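Thioredoxin family protein (Streptococcus pneumoniae, PDB 2YP6) is a surface-exposed lipoprotein of the thioredoxin fold that probably serves as a thiol-disulfide oxidoreductase in defence against extracellular oxidative stress. Local coordinates at residues D48-T53 with F144-I149; I152-L157 with G165-G170. All coordinates share one frame; numbering follows the deposited sequence.

How the contacts relate
Both contacts belong to one thioredoxin-fold domain and follow each other along the chain: helix 142-146 of contact 1 leads into strand 154-158 of contact 2. Their centres lie about 12 Å apart, and they meet at two tyrosines, where Y156 OH comes within 2.5 Å of Y147 O, a probable hydrogen bond, and the two rings pack edge-to-face. I149 CD1 adds a packing contact of 3.7 Å with Y156 CE1. Each contact also borders the probable active-site end of the molecule. F144 of contact 1 touches the bound 3-cyclohexyl-1-propylphosphocholine, whose pocket includes W80 next to C81, whereas I152 and P153 of contact 2 pack on the region of the C81-C84 disulfide.

Contact 1 (D48-T53 with F144-I149); sequences DAPDFT and FQAYQI
The phenol of Y147 donates its OH to the carbonyl O of P50 at 2.7 Å, joining the loop before strand 53-56 to the end of helix 142-146 in this thioredoxin fold. The hydroxyl approaches in the carbonyl plane, on a lone pair, with a C=O...donor angle of 136°. P50 contributes its ring as well as its carbonyl: CD sits over one face of the tyrosine, offset toward the rim and 3.8 Å from the ring centroid, in a CH-pi contact. Beside it, P50 CB meets A146 CB at 4.0 Å, so the proline spans the last helical residue and the aromatic that follows it.

Y147 leaves the helix with its CG anti to its own carbonyl carbon (chi1 -79°), and the length of the phenol carries OH across to the loop. There A49 CB lies 3.4 Å from Y147 OH. The chain behind the ring turns back in a Schellman motif, Q148 with positive phi being its C-prime residue and I149 N bonding to F144 O. L74 and F76 of strand 71-76 also pack on Y147, holding the phenol between loop and central sheet.

The F52 side chain crosses that of Y147 at about a right angle and presents its ring edge, with Y147 OH close to the F52 ring plane and 3.8 Å from F52 CE2.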
loop_
_atom_site.group_PDB
_atom_site.type_symbol
_atom_site.label_atom_id
_atom_site.label_comp_id
_atom_site.label_asym_id
_atom_site.label_seq_id
_atom_site.Cartn_x
_atom_site.Cartn_y
_atom_site.Cartn_z
ATOM N N ASP A 48 14.402 -7.546 -5.658
ATOM C CA ASP A 48 12.997 -7.837 -5.965
ATOM C C ASP A 48 12.105 -7.632 -4.751
ATOM O O ASP A 48 12.409 -8.097 -3.643
ATOM C CB ASP A 48 12.819 -9.289 -6.441
ATOM C CG ASP A 48 13.367 -9.540 -7.820
ATOM O OD1 ASP A 48 13.659 -8.579 -8.573
ATOM O OD2 ASP A 48 13.508 -10.736 -8.144
ATOM N N ALA A 49 10.991 -6.958 -4.966
ATOM C CA ALA A 49 9.915 -6.875 -3.968
ATOM C C ALA A 49 9.276 -8.245 -3.819
ATOM O O ALA A 49 8.948 -8.869 -4.819
ATOM C CB ALA A 49 8.863 -5.860 -4.426
ATOM N N PRO A 50 9.099 -8.717 -2.578
ATOM C CA PRO A 50 8.501 -10.039 -2.388
ATOM C C PRO A 50 7.104 -10.127 -3.009
ATOM O O PRO A 50 6.285 -9.200 -2.955
ATOM C CB PRO A 50 8.437 -10.181 -0.864
ATOM C CG PRO A 50 9.491 -9.282 -0.334
ATOM C CD PRO A 50 9.542 -8.121 -1.299
ATOM N N ASP A 51 6.861 -11.245 -3.661
ATOM C CA ASP A 51 5.564 -11.503 -4.245
ATOM C C ASP A 51 4.499 -11.693 -3.173
ATOM O O ASP A 51 4.794 -12.102 -2.054
ATOM C CB ASP A 51 5.615 -12.761 -5.087
ATOM C CG ASP A 51 6.207 -12.514 -6.440
ATOM O OD1 ASP A 51 5.489 -11.949 -7.293
ATOM O OD2 ASP A 51 7.376 -12.889 -6.641
ATOM N N PHE A 52 3.265 -11.401 -3.547
ATOM C CA PHE A 52 2.113 -11.702 -2.724
ATOM C C PHE A 52 0.864 -11.920 -3.554
ATOM O O PHE A 52 0.751 -11.456 -4.712
ATOM C CB PHE A 52 1.895 -10.626 -1.645
ATOM C CG PHE A 52 1.710 -9.240 -2.192
ATOM C CD1 PHE A 52 0.491 -8.839 -2.725
ATOM C CD2 PHE A 52 2.749 -8.328 -2.155
ATOM C CE1 PHE A 52 0.316 -7.540 -3.243
ATOM C CE2 PHE A 52 2.587 -7.029 -2.663
ATOM C CZ PHE A 52 1.378 -6.637 -3.195
ATOM N N THR A 53 -0.057 -12.681 -2.961
ATOM C CA THR A 53 -1.372 -12.958 -3.518
ATOM C C THR A 53 -2.372 -12.726 -2.385
ATOM O O THR A 53 -2.397 -13.478 -1.404
ATOM C CB THR A 53 -1.475 -14.388 -4.064
ATOM O OG1 THR A 53 -0.496 -14.566 -5.099
ATOM C CG2 THR A 53 -2.856 -14.659 -4.654
ATOM N N PHE A 144 3.076 -8.454 5.562
ATOM C CA PHE A 144 3.744 -7.605 6.546
ATOM C C PHE A 144 5.079 -8.220 6.983
ATOM O O PHE A 144 6.053 -7.514 7.172
ATOM C CB PHE A 144 2.883 -7.407 7.797
ATOM C CG PHE A 144 1.910 -6.242 7.706
ATOM C CD1 PHE A 144 0.732 -6.356 6.988
ATOM C CD2 PHE A 144 2.166 -5.050 8.378
ATOM C CE1 PHE A 144 -0.181 -5.294 6.920
ATOM C CE2 PHE A 144 1.254 -3.986 8.328
ATOM C CZ PHE A 144 0.079 -4.109 7.598
ATOM N N GLN A 145 5.091 -9.531 7.207
ATOM C CA GLN A 145 6.318 -10.201 7.598
ATOM C C GLN A 145 7.338 -10.162 6.463
ATOM O O GLN A 145 8.516 -9.867 6.688
ATOM C CB GLN A 145 6.033 -11.652 7.989
ATOM C CG GLN A 145 7.231 -12.388 8.530
ATOM C CD GLN A 145 6.875 -13.781 9.038
ATOM O OE1 GLN A 145 5.710 -14.191 9.011
ATOM N NE2 GLN A 145 7.878 -14.513 9.501
ATOM N N ALA A 146 6.893 -10.477 5.253
ATOM C CA ALA A 146 7.797 -10.520 4.117
ATOM C C ALA A 146 8.474 -9.170 3.887
ATOM O O ALA A 146 9.643 -9.119 3.496
ATOM C CB ALA A 146 7.063 -10.943 2.862
ATOM N N TYR A 147 7.733 -8.082 4.088
ATOM C CA TYR A 147 8.268 -6.746 3.856
ATOM C C TYR A 147 8.924 -6.148 5.123
ATOM O O TYR A 147 9.297 -4.959 5.161
ATOM C CB TYR A 147 7.164 -5.819 3.279
ATOM C CG TYR A 147 6.915 -6.035 1.797
ATOM C CD1 TYR A 147 6.245 -7.144 1.329
ATOM C CD2 TYR A 147 7.391 -5.122 0.856
ATOM C CE1 TYR A 147 6.064 -7.345 -0.025
ATOM C CE2 TYR A 147 7.192 -5.316 -0.483
ATOM C CZ TYR A 147 6.554 -6.439 -0.923
ATOM O OH TYR A 147 6.359 -6.607 -2.267
ATOM N N GLN A 148 9.060 -6.975 6.154
ATOM C CA GLN A 148 9.742 -6.590 7.395
ATOM C C GLN A 148 9.243 -5.273 7.973
ATOM O O GLN A 148 10.020 -4.386 8.356
ATOM C CB GLN A 148 11.244 -6.540 7.151
ATOM C CG GLN A 148 11.801 -7.892 6.689
ATOM C CD GLN A 148 13.315 -7.926 6.672
ATOM O OE1 GLN A 148 13.925 -8.225 5.650
ATOM N NE2 GLN A 148 13.929 -7.625 7.808
ATOM N N ILE A 149 7.933 -5.160 8.082
ATOM C CA ILE A 149 7.355 -3.940 8.591
ATOM C C ILE A 149 7.716 -3.794 10.074
ATOM O O ILE A 149 7.572 -4.738 10.841
ATOM C CB ILE A 149 5.848 -3.929 8.358
ATOM C CG1 ILE A 149 5.562 -4.030 6.851
ATOM C CG2 ILE A 149 5.207 -2.674 8.967
ATOM C CD1 ILE A 149 6.227 -2.934 6.008
#

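Contact 2 (I152-L157 with G165-G170); sequences IPTEYL and GKIQFG
E155 and Q168 form a hydrogen-bonded antiparallel pair at the middle of strands 154-157 and 165-169, which run at 173° to each other. Their backbones bond reciprocally, E155 N to Q168 O at 3.0 Å and Q168 N to E155 O at 2.9 Å. The ladder ends differently at its two extremities. G165 and K166 both face L157 in a classic beta bulge: L157 O accepts from both their N-H groups, and L157 N bonds back to K166 O. At the other end P153 O takes G170 N at 2.8 Å in a bond bent to 140° at the hydrogen.

Apolar contacts are closest between Y156 and I167, a non-hydrogen-bonded pair whose side chains lie side by side. I167 CG1 reaches Y156 CE2 at 3.7 Å, while I167 CG2, placed opposite the backbone N by chi1, comes over one face of the Y156 ring, 4.2 Å from its centroid, in a CH-pi contact. T154 CG2 lies alongside I167 CG2 on the side of the sheet that carries Y156; on the side that carries E155, L157 CB meets K166 CB at 4.1 Å.

Among the polar side chains, E155 bends at chi2 (78°), which folds its carboxylate back toward the end of the partner strand, with E155 OE1 2.5 Å from G170 O; OE2 forms a salt bridge with K75 of the adjoining strand. K166 NZ makes a salt bridge with E183, and T154 OG1 a hydrogen bond with S151 O.

P153, preceded by a cis peptide bond, packs on P83 and C84, the arrangement of the cis-proline beside the CxxC motif in thioredoxins, here at the head of the fold's C-terminal beta hairpin.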
loop_
_atom_site.group_PDB
_atom_site.type_symbol
_atom_site.label_atom_id
_atom_site.label_comp_id
_atom_site.label_asym_id
_atom_site.label_seq_id
_atom_site.Cartn_x
_atom_site.Cartn_y
_atom_site.Cartn_z
ATOM N N ILE A 152 4.350 1.790 11.135
ATOM C CA ILE A 152 3.390 2.167 10.095
ATOM C C ILE A 152 3.037 3.634 10.228
ATOM O O ILE A 152 3.127 4.213 11.321
ATOM C CB ILE A 152 2.083 1.288 10.130
ATOM C CG1 ILE A 152 1.585 1.151 11.562
ATOM C CG2 ILE A 152 2.325 -0.087 9.487
ATOM C CD1 ILE A 152 0.211 0.577 11.622
ATOM N N PRO A 153 2.668 4.270 9.105
ATOM C CA PRO A 153 2.652 3.691 7.766
ATOM C C PRO A 153 4.068 3.522 7.238
ATOM O O PRO A 153 4.935 4.300 7.628
ATOM C CB PRO A 153 1.910 4.746 6.938
ATOM C CG PRO A 153 2.156 6.049 7.663
ATOM C CD PRO A 153 2.336 5.709 9.115
ATOM N N THR A 154 4.285 2.522 6.384
ATOM C CA THR A 154 5.525 2.381 5.618
ATOM C C THR A 154 5.128 2.229 4.144
ATOM O O THR A 154 4.167 1.509 3.830
ATOM C CB THR A 154 6.342 1.156 6.033
ATOM O OG1 THR A 154 6.818 1.316 7.370
ATOM C CG2 THR A 154 7.546 0.970 5.129
ATOM N N GLU A 155 5.828 2.950 3.263
ATOM C CA GLU A 155 5.603 2.825 1.839
ATOM C C GLU A 155 6.852 2.264 1.165
ATOM O O GLU A 155 7.973 2.680 1.469
ATOM C CB GLU A 155 5.307 4.184 1.215
ATOM C CG GLU A 155 4.050 4.898 1.732
ATOM C CD GLU A 155 4.273 5.541 3.069
ATOM O OE1 GLU A 155 5.342 6.185 3.260
ATOM O OE2 GLU A 155 3.396 5.385 3.941
ATOM N N TYR A 156 6.623 1.303 0.276
ATOM C CA TYR A 156 7.632 0.805 -0.657
ATOM C C TYR A 156 7.250 1.304 -2.026
ATOM O O TYR A 156 6.121 1.128 -2.465
ATOM C CB TYR A 156 7.654 -0.725 -0.659
ATOM C CG TYR A 156 8.246 -1.286 0.601
ATOM C CD1 TYR A 156 7.489 -1.403 1.754
ATOM C CD2 TYR A 156 9.575 -1.683 0.642
ATOM C CE1 TYR A 156 8.039 -1.900 2.911
ATOM C CE2 TYR A 156 10.126 -2.177 1.797
ATOM C CZ TYR A 156 9.352 -2.270 2.938
ATOM O OH TYR A 156 9.898 -2.780 4.099
ATOM N N LEU A 157 8.190 1.991 -2.680
ATOM C CA LEU A 157 7.988 2.443 -4.044
ATOM C C LEU A 157 8.793 1.507 -4.939
ATOM O O LEU A 157 10.031 1.482 -4.897
ATOM C CB LEU A 157 8.442 3.899 -4.169
ATOM C CG LEU A 157 7.873 4.904 -3.171
ATOM C CD1 LEU A 157 8.207 6.339 -3.594
ATOM C CD2 LEU A 157 6.381 4.724 -3.000
ATOM N N GLY A 165 12.559 0.415 -5.185
ATOM C CA GLY A 165 13.275 1.639 -5.545
ATOM C C GLY A 165 13.486 2.570 -4.372
ATOM O O GLY A 165 14.593 3.071 -4.170
ATOM N N LYS A 166 12.433 2.801 -3.586
ATOM C CA LYS A 166 12.543 3.605 -2.372
ATOM C C LYS A 166 11.716 2.996 -1.265
ATOM O O LYS A 166 10.776 2.271 -1.538
ATOM C CB LYS A 166 12.041 5.036 -2.584
ATOM C CG LYS A 166 12.838 5.825 -3.598
ATOM C CD LYS A 166 13.144 7.234 -3.099
ATOM C CE LYS A 166 13.849 8.067 -4.162
ATOM N NZ LYS A 166 14.234 9.381 -3.627
ATOM N N ILE A 167 12.089 3.309 -0.031
ATOM C CA ILE A 167 11.321 2.961 1.147
ATOM C C ILE A 167 11.177 4.225 1.985
ATOM O O ILE A 167 12.146 4.960 2.201
ATOM C CB ILE A 167 12.038 1.895 2.014
ATOM C CG1 ILE A 167 12.439 0.678 1.170
ATOM C CG2 ILE A 167 11.122 1.470 3.184
ATOM C CD1 ILE A 167 13.347 -0.259 1.876
ATOM N N GLN A 168 9.984 4.445 2.507
ATOM C CA GLN A 168 9.725 5.578 3.370
ATOM C C GLN A 168 9.041 5.104 4.655
ATOM O O GLN A 168 8.055 4.379 4.601
ATOM C CB GLN A 168 8.836 6.581 2.636
ATOM C CG GLN A 168 8.623 7.876 3.448
ATOM C CD GLN A 168 9.718 8.916 3.217
ATOM O OE1 GLN A 168 10.582 8.775 2.332
ATOM N NE2 GLN A 168 9.651 9.996 3.976
ATOM N N PHE A 169 9.603 5.488 5.789
ATOM C CA PHE A 169 9.034 5.211 7.109
ATOM C C PHE A 169 8.205 6.432 7.470
ATOM O O PHE A 169 8.691 7.563 7.473
ATOM C CB PHE A 169 10.154 4.927 8.120
ATOM C CG PHE A 169 11.067 3.813 7.679
ATOM C CD1 PHE A 169 10.627 2.487 7.699
ATOM C CD2 PHE A 169 12.345 4.076 7.211
ATOM C CE1 PHE A 169 11.456 1.448 7.275
ATOM C CE2 PHE A 169 13.162 3.047 6.771
ATOM C CZ PHE A 169 12.710 1.735 6.789
ATOM N N GLY A 170 6.929 6.219 7.717
ATOM C CA GLY A 170 6.017 7.331 7.885
ATOM C C GLY A 170 5.467 7.745 6.532
ATOM O O GLY A 170 5.823 7.166 5.496
#